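Local structure of malyl-CoA lyase/beta-methylmalyl-CoA lyase (Methylobacterium extorquens, 5UGR) at residues L63-I77 and I92-P105. The protein belongs to the HpcH/HpaI aldolase/citrate lyase family of TIM-barrel enzymes and carries a magnesium ion bound by acidic side chains. Residues are numbered along the deposited sequence; the frame is centred on the assembly and turned at random. Where two conformers were deposited one is given.
Sequences LNDLDWGNKTMMIRI and IVEACPRLDMILIP
Arg98 extends to the loop that leads into strand 72-76 and grips two of its carbonyls through a single nitrogen: NH2 lies 2.9 Å from Lys71 O, nearly straight (170°) and on a lone pair of that oxygen, while Gly69 O receives the same NH2 from above its carbonyl plane. One guanidinium face rests on Met73, whose CG lies 3.5 Å from Arg98 NH1, the two side chains crossing at about a right angle. NH1 also forms a salt bridge with Asp100 OD2 (2.8 Å), and a water joins Arg98 NE to Trp68 N, so each of the three nitrogens has a partner. Asp100 OD2 in turn takes Met73 N on its anti lone pair at 2.8 Å; its other oxygen pairs with Lys131. Beyond this polar end the strands run parallel, Met101 N and Leu103 N donating to Met73 O and Ile75 O, respectively. On the helix-facing side, with CG1 between backbone N and carbonyl carbon (chi1 53°) and the chain then extended, Ile75 sends CD1 to Ile92 CG2, tip to tip at 4.0 Å, with Leu99 crossing beside it. On the other side Arg76 CB packs on Leu103 CD2 (4.0 Å), and Arg76 extends to Asp42 near the magnesium ion. Strands 72-76 and 101-104, adjacent, parallel and joined through helix 85-95, form one beta-alpha-beta unit of the TIM barrel.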
ATOM      1  N   LEU A  63     -40.473   7.936 -11.258  1.00 20.21           N
ATOM      2  CA  LEU A  63     -39.683   7.182 -12.197  1.00 20.69           C
ATOM      3  C   LEU A  63     -40.494   6.230 -13.051  1.00 22.05           C
ATOM      4  O   LEU A  63     -40.167   6.009 -14.217  1.00 23.37           O
ATOM      5  CB  LEU A  63     -38.563   6.380 -11.489  1.00 22.73           C
ATOM      6  CG  LEU A  63     -37.394   7.204 -10.973  1.00 19.25           C
ATOM      7  CD1 LEU A  63     -36.594   6.348 -10.015  1.00 19.32           C
ATOM      8  CD2 LEU A  63     -36.555   7.662 -12.130  1.00 21.45           C
ATOM      9  N   ASN A  64     -41.582   5.702 -12.485  1.00 21.62           N
ATOM     10  CA  ASN A  64     -42.409   4.759 -13.216  1.00 25.31           C
ATOM     11  C   ASN A  64     -43.453   5.372 -14.100  1.00 24.96           C
ATOM     12  O   ASN A  64     -43.845   4.751 -15.113  1.00 28.49           O
ATOM     13  CB  ASN A  64     -43.043   3.834 -12.209  1.00 25.66           C
ATOM     14  CG  ASN A  64     -42.063   2.797 -11.697  1.00 30.20           C
ATOM     15  OD1 ASN A  64     -41.008   2.547 -12.290  1.00 33.00           O
ATOM     16  ND2 ASN A  64     -42.409   2.180 -10.618  1.00 27.49           N
ATOM     17  N   ASP A  65     -43.926   6.564 -13.732  1.00 25.48           N
ATOM     18  CA  ASP A  65     -45.100   7.177 -14.423  1.00 27.99           C
ATOM     19  C   ASP A  65     -44.809   8.349 -15.399  1.00 25.96           C
ATOM     20  O   ASP A  65     -45.617   8.615 -16.293  1.00 33.96           O
ATOM     21  CB  ASP A  65     -46.095   7.728 -13.375  1.00 27.76           C
ATOM     22  CG  ASP A  65     -46.716   6.681 -12.533  1.00 34.03           C
ATOM     23  OD1 ASP A  65     -46.562   5.478 -12.814  1.00 34.86           O
ATOM     24  OD2 ASP A  65     -47.390   7.114 -11.562  1.00 38.58           O
ATOM     25  N   LEU A  66     -43.720   9.092 -15.142  1.00 26.67           N
ATOM     26  CA  LEU A  66     -43.520  10.332 -15.884  1.00 25.30           C
ATOM     27  C   LEU A  66     -42.701  10.025 -17.119  1.00 26.07           C
ATOM     28  O   LEU A  66     -42.037   8.984 -17.229  1.00 29.57           O
ATOM     29  CB  LEU A  66     -42.769  11.355 -15.011  1.00 26.33           C
ATOM     30  CG  LEU A  66     -43.563  11.876 -13.823  1.00 34.59           C
ATOM     31  CD1 LEU A  66     -42.805  12.910 -12.998  1.00 26.41           C
ATOM     32  CD2 LEU A  66     -44.943  12.420 -14.221  1.00 38.32           C
ATOM     33  N   ASP A  67     -42.748  10.935 -18.066  1.00 26.26           N
ATOM     34  CA  ASP A  67     -41.989  10.774 -19.299  1.00 24.64           C
ATOM     35  C   ASP A  67     -40.697  11.563 -19.218  1.00 26.76           C
ATOM     36  O   ASP A  67     -40.683  12.782 -19.432  1.00 25.66           O
ATOM     37  CB  ASP A  67     -42.856  11.272 -20.463  1.00 28.72           C
ATOM     38  CG  ASP A  67     -42.176  11.148 -21.826  1.00 30.58           C
ATOM     39  OD1 ASP A  67     -41.005  10.697 -21.945  1.00 27.93           O
ATOM     40  OD2 ASP A  67     -42.859  11.473 -22.818  1.00 40.21           O
ATOM     41  N   TRP A  68     -39.596  10.839 -19.010  1.00 27.12           N
ATOM     42  CA  TRP A  68     -38.299  11.455 -18.830  1.00 21.86           C
ATOM     43  C   TRP A  68     -37.516  11.516 -20.149  1.00 21.49           C
ATOM     44  O   TRP A  68     -36.311  11.918 -20.189  1.00 25.42           O
ATOM     45  CB  TRP A  68     -37.477  10.659 -17.780  1.00 22.08           C
ATOM     46  CG  TRP A  68     -38.131  10.640 -16.415  1.00 22.89           C
ATOM     47  CD1 TRP A  68     -38.826   9.607 -15.889  1.00 22.11           C
ATOM     48  CD2 TRP A  68     -38.180  11.684 -15.469  1.00 22.05           C
ATOM     49  NE1 TRP A  68     -39.314   9.940 -14.678  1.00 24.72           N
ATOM     50  CE2 TRP A  68     -38.936  11.221 -14.382  1.00 21.23           C
ATOM     51  CE3 TRP A  68     -37.678  12.978 -15.430  1.00 19.25           C
ATOM     52  CZ2 TRP A  68     -39.136  11.970 -13.231  1.00 23.57           C
ATOM     53  CZ3 TRP A  68     -37.899  13.735 -14.288  1.00 22.65           C
ATOM     54  CH2 TRP A  68     -38.648  13.225 -13.198  1.00 21.58           C
ATOM     55  N   GLY A  69     -38.116  11.100 -21.245  1.00 24.45           N
ATOM     56  CA  GLY A  69     -37.345  11.078 -22.467  1.00 26.18           C
ATOM     57  C   GLY A  69     -36.088  10.229 -22.394  1.00 22.31           C
ATOM     58  O   GLY A  69     -36.120   9.136 -21.806  1.00 22.37           O
ATOM     59  N   ASN A  70     -35.007  10.706 -23.051  1.00 24.48           N
ATOM     60  CA  ASN A  70     -33.754  10.041 -23.023  1.00 20.60           C
ATOM     61  C   ASN A  70     -32.813  10.629 -21.975  1.00 20.22           C
ATOM     62  O   ASN A  70     -31.589  10.417 -22.069  1.00 21.44           O
ATOM     63  CB  ASN A  70     -33.103  10.075 -24.401  1.00 26.34           C
ATOM     64  CG  ASN A  70     -31.920   9.134 -24.536  1.00 24.16           C
ATOM     65  OD1 ASN A  70     -30.893   9.513 -25.192  1.00 36.94           O
ATOM     66  ND2 ASN A  70     -31.979   7.967 -23.965  1.00 19.31           N
ATOM     67  N   LYS A  71     -33.360  11.352 -20.994  1.00 18.57           N
ATOM     68  CA  LYS A  71     -32.505  11.891 -19.899  1.00 21.00           C
ATOM     69  C   LYS A  71     -31.820  10.775 -19.142  1.00 18.24           C
ATOM     70  O   LYS A  71     -32.357   9.683 -18.993  1.00 20.00           O
ATOM     71  CB  LYS A  71     -33.331  12.767 -18.950  1.00 21.24           C
ATOM     72  CG  LYS A  71     -33.836  14.072 -19.617  1.00 21.37           C
ATOM     73  CD  LYS A  71     -34.705  14.743 -18.597  1.00 29.48           C
ATOM     74  CE  LYS A  71     -35.245  16.050 -19.037  1.00 32.55           C
ATOM     75  NZ  LYS A  71     -36.177  15.869 -20.160  1.00 31.68           N
ATOM     76  N   THR A  72     -30.606  11.043 -18.667  1.00 15.84           N
ATOM     77  CA  THR A  72     -29.974  10.133 -17.704  1.00 15.40           C
ATOM     78  C   THR A  72     -30.638  10.389 -16.344  1.00 16.84           C
ATOM     79  O   THR A  72     -30.494  11.481 -15.790  1.00 17.73           O
ATOM     80  CB  THR A  72     -28.472  10.340 -17.628  1.00 16.42           C
ATOM     81  OG1 THR A  72     -27.875  10.116 -18.911  1.00 17.66           O
ATOM     82  CG2 THR A  72     -27.825   9.443 -16.607  1.00 17.83           C
ATOM     83  N   MET A  73     -31.319   9.370 -15.822  1.00 15.34           N
ATOM     84  CA  MET A  73     -32.106   9.512 -14.600  1.00 14.14           C
ATOM     85  C   MET A  73     -31.379   8.860 -13.437  1.00 13.91           C
ATOM     86  O   MET A  73     -30.971   7.685 -13.487  1.00 14.95           O
ATOM     87  CB  MET A  73     -33.500   8.895 -14.788  1.00 16.46           C
ATOM     88  CG  MET A  73     -34.379   9.669 -15.755  1.00 18.45           C
ATOM     89  SD  MET A  73     -34.551  11.443 -15.385  1.00 18.95           S
ATOM     90  CE  MET A  73     -35.207  11.377 -13.698  1.00 18.33           C
ATOM     91  N   MET A  74     -31.243   9.652 -12.366  1.00 14.98           N
ATOM     92  CA  MET A  74     -30.451   9.272 -11.205  0.50 14.87           C
ATOM     93  C   MET A  74     -31.237   9.518  -9.918  1.00 15.14           C
ATOM     94  O   MET A  74     -32.153  10.331  -9.904  1.00 15.84           O
ATOM     95  CB  MET A  74     -29.149  10.111 -11.242  0.50 13.44           C
ATOM     96  CG  MET A  74     -28.039   9.742 -10.250  0.50 11.95           C
ATOM     97  SD  MET A  74     -26.411  10.282 -10.852  0.50 12.60           S
ATOM     98  CE  MET A  74     -26.630  12.067 -10.867  0.50 12.57           C
ATOM     99  N   ILE A  75     -30.834   8.850  -8.843  1.00 14.24           N
ATOM    100  CA  ILE A  75     -31.275   9.231  -7.505  1.00 13.13           C
ATOM    101  C   ILE A  75     -30.044   9.547  -6.654  1.00 13.42           C
ATOM    102  O   ILE A  75     -28.998   8.880  -6.795  1.00 14.03           O
ATOM    103  CB  ILE A  75     -32.085   8.132  -6.813  1.00 13.75           C
ATOM    104  CG1 ILE A  75     -31.354   6.749  -6.783  1.00 14.45           C
ATOM    105  CG2 ILE A  75     -33.460   7.998  -7.443  1.00 16.34           C
ATOM    106  CD1 ILE A  75     -32.024   5.592  -6.086  1.00 15.40           C
ATOM    107  N   ARG A  76     -30.183  10.574  -5.806  1.00 13.38           N
ATOM    108  CA  ARG A  76     -29.172  10.836  -4.771  1.00 13.24           C
ATOM    109  C   ARG A  76     -29.703  10.155  -3.498  1.00 13.32           C
ATOM    110  O   ARG A  76     -30.698  10.576  -2.900  1.00 14.49           O
ATOM    111  CB  ARG A  76     -28.845  12.268  -4.535  1.00 13.30           C
ATOM    112  CG  ARG A  76     -27.773  12.418  -3.428  1.00 14.33           C
ATOM    113  CD  ARG A  76     -27.177  13.798  -3.302  1.00 14.58           C
ATOM    114  NE  ARG A  76     -28.153  14.853  -2.968  1.00 13.42           N
ATOM    115  CZ  ARG A  76     -27.850  16.144  -2.866  1.00 12.93           C
ATOM    116  NH1 ARG A  76     -26.585  16.534  -3.032  1.00 14.88           N
ATOM    117  NH2 ARG A  76     -28.780  17.090  -2.699  1.00 16.82           N
ATOM    118  N   ILE A  77     -29.092   9.002  -3.192  1.00 13.68           N
ATOM    119  CA  ILE A  77     -29.419   8.252  -1.997  1.00 13.32           C
ATOM    120  C   ILE A  77     -28.930   8.927  -0.740  1.00 14.29           C
ATOM    121  O   ILE A  77     -28.112   9.825  -0.792  1.00 13.90           O
ATOM    122  CB  ILE A  77     -28.938   6.784  -2.052  1.00 13.62           C
ATOM    123  CG1 ILE A  77     -27.394   6.703  -2.172  1.00 13.17           C
ATOM    124  CG2 ILE A  77     -29.561   6.084  -3.245  1.00 14.12           C
ATOM    125  CD1 ILE A  77     -26.871   5.303  -2.152  1.00 13.86           C
ATOM    126  N   ILE A  92     -36.176   1.393  -4.534  1.00 15.26           N
ATOM    127  CA  ILE A  92     -36.181   2.034  -5.847  1.00 16.90           C
ATOM    128  C   ILE A  92     -35.589   1.141  -6.899  1.00 17.87           C
ATOM    129  O   ILE A  92     -36.164   1.051  -8.013  1.00 16.97           O
ATOM    130  CB  ILE A  92     -35.553   3.440  -5.826  1.00 16.53           C
ATOM    131  CG1 ILE A  92     -36.289   4.326  -4.840  1.00 18.10           C
ATOM    132  CG2 ILE A  92     -35.485   4.049  -7.217  1.00 17.39           C
ATOM    133  CD1 ILE A  92     -35.605   5.621  -4.400  1.00 17.61           C
ATOM    134  N   VAL A  93     -34.449   0.469  -6.611  1.00 15.97           N
ATOM    135  CA  VAL A  93     -33.884  -0.359  -7.645  1.00 16.35           C
ATOM    136  C   VAL A  93     -34.831  -1.544  -7.938  1.00 17.57           C
ATOM    137  O   VAL A  93     -35.016  -1.924  -9.122  1.00 18.49           O
ATOM    138  CB  VAL A  93     -32.430  -0.808  -7.352  1.00 15.92           C
ATOM    139  CG1 VAL A  93     -31.878  -1.711  -8.433  1.00 17.83           C
ATOM    140  CG2 VAL A  93     -31.521   0.413  -7.171  1.00 17.17           C
ATOM    141  N   GLU A  94     -35.481  -2.085  -6.921  1.00 16.17           N
ATOM    142  CA  GLU A  94     -36.431  -3.189  -7.179  1.00 17.86           C
ATOM    143  C   GLU A  94     -37.566  -2.750  -8.081  1.00 20.38           C
ATOM    144  O   GLU A  94     -37.956  -3.503  -8.966  1.00 22.36           O
ATOM    145  CB  GLU A  94     -36.969  -3.764  -5.864  1.00 17.95           C
ATOM    146  CG  GLU A  94     -36.015  -4.700  -5.144  1.00 18.58           C
ATOM    147  CD  GLU A  94     -36.604  -5.336  -3.892  1.00 20.99           C
ATOM    148  OE1 GLU A  94     -37.749  -5.019  -3.494  1.00 22.21           O
ATOM    149  OE2 GLU A  94     -35.898  -6.213  -3.330  1.00 20.52           O
ATOM    150  N   ALA A  95     -38.083  -1.531  -7.840  1.00 17.97           N
ATOM    151  CA  ALA A  95     -39.348  -1.081  -8.461  1.00 19.09           C
ATOM    152  C   ALA A  95     -39.217  -0.346  -9.773  1.00 20.75           C
ATOM    153  O   ALA A  95     -40.223  -0.180 -10.461  1.00 21.75           O
ATOM    154  CB  ALA A  95     -40.134  -0.244  -7.480  1.00 23.27           C
ATOM    155  N   CYS A  96     -38.000   0.132 -10.100  1.00 18.78           N
ATOM    156  CA  CYS A  96     -37.894   1.188 -11.121  1.00 18.11           C
ATOM    157  C   CYS A  96     -36.851   0.876 -12.179  1.00 19.12           C
ATOM    158  O   CYS A  96     -35.715   1.381 -12.123  1.00 19.42           O
ATOM    159  CB  CYS A  96     -37.612   2.537 -10.480  1.00 19.19           C
ATOM    160  SG  CYS A  96     -38.756   3.084  -9.211  1.00 20.77           S
ATOM    161  N   PRO A  97     -37.205   0.059 -13.186  1.00 21.58           N
ATOM    162  CA  PRO A  97     -36.302  -0.198 -14.324  1.00 22.13           C
ATOM    163  C   PRO A  97     -35.802   1.094 -15.027  1.00 18.90           C
ATOM    164  O   PRO A  97     -34.735   1.065 -15.633  1.00 21.09           O
ATOM    165  CB  PRO A  97     -37.174  -1.008 -15.308  1.00 28.07           C
ATOM    166  CG  PRO A  97     -38.287  -1.532 -14.513  1.00 29.37           C
ATOM    167  CD  PRO A  97     -38.458  -0.717 -13.289  1.00 23.94           C
ATOM    168  N   ARG A  98     -36.576   2.175 -15.008  1.00 19.23           N
ATOM    169  CA  ARG A  98     -36.184   3.436 -15.670  1.00 18.33           C
ATOM    170  C   ARG A  98     -34.925   4.059 -15.097  1.00 17.36           C
ATOM    171  O   ARG A  98     -34.243   4.809 -15.760  1.00 19.25           O
ATOM    172  CB  ARG A  98     -37.342   4.438 -15.694  1.00 20.21           C
ATOM    173  CG  ARG A  98     -37.071   5.776 -16.383  1.00 20.65           C
ATOM    174  CD  ARG A  98     -36.752   5.564 -17.835  1.00 21.53           C
ATOM    175  NE  ARG A  98     -36.402   6.757 -18.573  1.00 23.35           N
ATOM    176  CZ  ARG A  98     -35.169   7.293 -18.552  1.00 20.22           C
ATOM    177  NH1 ARG A  98     -34.229   6.795 -17.741  1.00 19.58           N
ATOM    178  NH2 ARG A  98     -34.899   8.359 -19.308  1.00 21.54           N
ATOM    179  N   LEU A  99     -34.638   3.776 -13.829  1.00 16.16           N
ATOM    180  CA  LEU A  99     -33.444   4.345 -13.204  1.00 15.93           C
ATOM    181  C   LEU A  99     -32.202   3.955 -13.993  1.00 13.94           C
ATOM    182  O   LEU A  99     -31.975   2.780 -14.287  1.00 16.98           O
ATOM    183  CB  LEU A  99     -33.351   3.869 -11.761  1.00 15.72           C
ATOM    184  CG  LEU A  99     -32.273   4.548 -10.937  1.00 14.58           C
ATOM    185  CD1 LEU A  99     -32.505   6.029 -10.734  1.00 16.28           C
ATOM    186  CD2 LEU A  99     -32.079   3.804  -9.613  1.00 16.98           C
ATOM    187  N   ASP A 100     -31.355   4.977 -14.242  1.00 14.84           N
ATOM    188  CA  ASP A 100     -30.095   4.767 -14.916  1.00 13.57           C
ATOM    189  C   ASP A 100     -28.864   4.717 -13.974  1.00 14.60           C
ATOM    190  O   ASP A 100     -27.912   3.949 -14.234  1.00 14.86           O
ATOM    191  CB  ASP A 100     -29.845   5.854 -15.955  1.00 14.58           C
ATOM    192  CG  ASP A 100     -30.909   5.875 -17.066  1.00 15.47           C
ATOM    193  OD1 ASP A 100     -31.137   4.783 -17.668  1.00 16.38           O
ATOM    194  OD2 ASP A 100     -31.460   6.976 -17.295  1.00 16.76           O
ATOM    195  N   MET A 101     -28.894   5.554 -12.927  1.00 13.71           N
ATOM    196  CA  MET A 101     -27.701   5.739 -12.115  1.00 13.73           C
ATOM    197  C   MET A 101     -28.056   6.038 -10.676  1.00 13.39           C
ATOM    198  O   MET A 101     -29.167   6.483 -10.373  1.00 14.26           O
ATOM    199  CB  MET A 101     -26.856   6.901 -12.654  1.00 14.13           C
ATOM    200  CG  MET A 101     -26.255   6.646 -14.067  1.00 16.45           C
ATOM    201  SD  MET A 101     -25.100   7.941 -14.580  1.00 17.17           S
ATOM    202  CE  MET A 101     -23.744   7.554 -13.458  1.00 16.81           C
ATOM    203  N   ILE A 102     -27.072   5.802  -9.809  1.00 13.06           N
ATOM    204  CA  ILE A 102     -27.156   6.207  -8.398  1.00 13.38           C
ATOM    205  C   ILE A 102     -26.010   7.183  -8.090  1.00 12.51           C
ATOM    206  O   ILE A 102     -24.857   6.917  -8.501  1.00 12.69           O
ATOM    207  CB  ILE A 102     -27.061   4.971  -7.473  1.00 12.43           C
ATOM    208  CG1 ILE A 102     -28.333   4.118  -7.606  1.00 13.93           C
ATOM    209  CG2 ILE A 102     -26.837   5.382  -6.024  1.00 13.65           C
ATOM    210  CD1 ILE A 102     -28.283   2.765  -6.933  1.00 16.59           C
ATOM    211  N   LEU A 103     -26.377   8.301  -7.489  1.00 12.66           N
ATOM    212  CA  LEU A 103     -25.454   9.320  -6.990  1.00 11.46           C
ATOM    213  C   LEU A 103     -25.260   9.039  -5.480  1.00 13.13           C
ATOM    214  O   LEU A 103     -26.199   9.124  -4.676  1.00 13.19           O
ATOM    215  CB  LEU A 103     -25.972  10.733  -7.256  1.00 13.15           C
ATOM    216  CG  LEU A 103     -25.259  11.896  -6.586  1.00 13.64           C
ATOM    217  CD1 LEU A 103     -23.756  11.854  -6.870  1.00 13.98           C
ATOM    218  CD2 LEU A 103     -25.856  13.204  -7.075  1.00 14.19           C
ATOM    219  N   ILE A 104     -24.023   8.661  -5.132  1.00 12.30           N
ATOM    220  CA  ILE A 104     -23.675   8.261  -3.783  1.00 12.00           C
ATOM    221  C   ILE A 104     -23.063   9.517  -3.116  1.00 11.65           C
ATOM    222  O   ILE A 104     -22.053  10.047  -3.598  1.00 12.12           O
ATOM    223  CB  ILE A 104     -22.643   7.135  -3.727  1.00 12.83           C
ATOM    224  CG1 ILE A 104     -23.067   5.941  -4.579  1.00 12.92           C
ATOM    225  CG2 ILE A 104     -22.401   6.701  -2.288  1.00 13.28           C
ATOM    226  CD1 ILE A 104     -21.968   4.905  -4.794  1.00 13.64           C
ATOM    227  N   PRO A 105     -23.644  10.005  -2.018  1.00 11.49           N
ATOM    228  CA  PRO A 105     -23.176  11.221  -1.361  1.00 12.93           C
ATOM    229  C   PRO A 105     -22.021  10.979  -0.380  1.00 12.72           C
ATOM    230  O   PRO A 105     -21.845   9.851   0.134  1.00 12.04           O
ATOM    231  CB  PRO A 105     -24.439  11.711  -0.617  1.00 14.82           C
ATOM    232  CG  PRO A 105     -25.061  10.406  -0.178  1.00 13.84           C
ATOM    233  CD  PRO A 105     -24.866   9.480  -1.348  1.00 12.55           C
TER
HETATM  234  O   HOH W   1     -39.063   7.894 -19.242  1.00 36.03           O